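Local coordinates for protein phosphoglycerate kinase (Coxiella burnetii, PDB 4NG4) that catalyses the reversible transfer of a phosphoryl group between ATP and 3-phosphoglycerate, an ATP-yielding step of glycolysis, at residues S352-G355 with T359-A362. Residues are numbered along the deposited sequence; the frame is centred on the assembly and turned at random.
Sequences SIVG and TLAA. With ADP (adenosine-5'-diphosphate), chain E.
Oxygen O1B of the ADP beta-phosphate is gripped twice by Thr359, through its backbone N at 2.7 Å and its hydroxyl OG1, which also donates to it. The hydrogen bond from the backbone N is bent, its N-H...O angle 134°. Threonine suits this place because its hydroxyl adds a second donor to the N-H; with OG1 beside the backbone N (chi1 -49°), both point at the same oxygen. Across the contact, the carbonyl O of Gly355 lies 3.5 Å from Thr359 OG1, near it but not hydrogen-bonded; that carbonyl is taken up by Asn323 ND2. Lys208 NZ and the backbone N of Asp358 also bind the nucleotide.

Away from the phosphate the contact turns apolar. Val354 of strand 351-354 directs its side chain at the helix, and its CG2 meets Leu360 CD2 at 4.0 Å. The branched valine fits the buried strand, while the longer leucine reaches back from the helix flank; its CD2 also packs 4.2 Å from Gly355 CA. Val375 on the neighbouring strand 374-375 touches both side chains. Strand, glycine-rich turn and helix N-terminus thus form the phosphate-binding start of a beta-alpha-beta unit in the Rossmann-like nucleotide-binding domain of phosphoglycerate kinase.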
loop_
_atom_site.group_PDB
_atom_site.type_symbol
_atom_site.label_atom_id
_atom_site.label_comp_id
_atom_site.label_asym_id
_atom_site.label_seq_id
_atom_site.Cartn_x
_atom_site.Cartn_y
_atom_site.Cartn_z
ATOM N N SER A 352 0.475 15.232 0.690
ATOM C CA SER A 352 1.442 14.111 0.739
ATOM C C SER A 352 0.750 12.744 0.864
ATOM O O SER A 352 -0.260 12.612 1.574
ATOM C CB SER A 352 2.446 14.307 1.889
ATOM O OG SER A 352 1.776 14.553 3.123
ATOM N N ILE A 353 1.290 11.748 0.154
ATOM C CA ILE A 353 0.761 10.381 0.160
ATOM C C ILE A 353 1.929 9.427 0.286
ATOM O O ILE A 353 2.787 9.397 -0.592
ATOM C CB ILE A 353 0.034 10.033 -1.146
ATOM C CG1 ILE A 353 -0.963 11.110 -1.540
ATOM C CG2 ILE A 353 -0.719 8.740 -1.013
ATOM C CD1 ILE A 353 -1.497 10.921 -2.933
ATOM N N VAL A 354 1.982 8.659 1.376
ATOM C CA VAL A 354 3.072 7.693 1.589
ATOM C C VAL A 354 2.539 6.284 1.733
ATOM O O VAL A 354 1.377 6.077 2.078
ATOM C CB VAL A 354 3.932 8.022 2.827
ATOM C CG1 VAL A 354 4.466 9.441 2.748
ATOM C CG2 VAL A 354 3.133 7.832 4.102
ATOM N N GLY A 355 3.410 5.322 1.466
ATOM C CA GLY A 355 3.073 3.907 1.550
ATOM C C GLY A 355 4.355 3.100 1.542
ATOM O O GLY A 355 5.414 3.631 1.198
ATOM N N THR A 359 8.907 2.366 4.838
ATOM C CA THR A 359 8.659 3.813 4.875
ATOM C C THR A 359 7.778 4.181 6.059
ATOM O O THR A 359 8.079 5.115 6.795
ATOM C CB THR A 359 7.960 4.298 3.589
ATOM O OG1 THR A 359 8.649 3.787 2.435
ATOM C CG2 THR A 359 7.940 5.807 3.527
ATOM N N LEU A 360 6.687 3.447 6.256
ATOM C CA LEU A 360 5.886 3.623 7.463
ATOM C C LEU A 360 6.747 3.392 8.717
ATOM O O LEU A 360 6.615 4.115 9.702
ATOM C CB LEU A 360 4.680 2.676 7.481
ATOM C CG LEU A 360 3.573 2.819 6.424
ATOM C CD1 LEU A 360 2.217 2.503 7.041
ATOM C CD2 LEU A 360 3.547 4.189 5.748
ATOM N N ALA A 361 7.618 2.386 8.686
ATOM C CA ALA A 361 8.496 2.132 9.817
ATOM C C ALA A 361 9.327 3.377 10.135
ATOM O O ALA A 361 9.449 3.766 11.298
ATOM C CB ALA A 361 9.384 0.938 9.545
ATOM N N ALA A 362 9.864 4.020 9.095
ATOM C CA ALA A 362 10.609 5.283 9.257
ATOM C C ALA A 362 9.735 6.375 9.881
ATOM O O ALA A 362 10.059 6.927 10.925
ATOM C CB ALA A 362 11.143 5.749 7.935
HETATM P PB ADP E . 9.366 0.270 1.399
HETATM O O1B ADP E . 9.281 1.407 2.388
HETATM O O2B ADP E . 9.142 -1.090 2.029
HETATM O O3B ADP E . 8.602 0.504 0.118
HETATM P PA ADP E . 11.647 -0.802 0.027
HETATM O O1A ADP E . 10.987 -2.142 0.245
HETATM O O2A ADP E . 11.730 -0.284 -1.384
HETATM O O3A ADP E . 10.917 0.325 0.933
HETATM O "O5'" ADP E . 13.142 -0.934 0.642
HETATM C "C5'" ADP E . 13.577 -0.194 1.789
HETATM C "C4'" ADP E . 14.622 -0.977 2.571
HETATM O "O4'" ADP E . 15.851 -0.996 1.835
HETATM C "C3'" ADP E . 14.899 -0.355 3.942
HETATM O "O3'" ADP E . 14.618 -1.288 4.995
HETATM C "C2'" ADP E . 16.362 0.074 3.903
HETATM O "O2'" ADP E . 17.085 -0.287 5.083
HETATM C "C1'" ADP E . 16.954 -0.604 2.666
HETATM N N9 ADP E . 17.919 0.298 1.956
HETATM C C8 ADP E . 17.648 1.510 1.412
HETATM N N7 ADP E . 18.771 2.044 0.864
HETATM C C5 ADP E . 19.786 1.174 1.046
HETATM C C6 ADP E . 21.230 1.113 0.710
HETATM N N6 ADP E . 21.851 2.121 0.048
HETATM N N1 ADP E . 21.912 0.001 1.090
HETATM C C2 ADP E . 21.340 -1.030 1.755
HETATM N N3 ADP E . 20.035 -1.034 2.091
HETATM C C4 ADP E . 19.221 0.018 1.771
#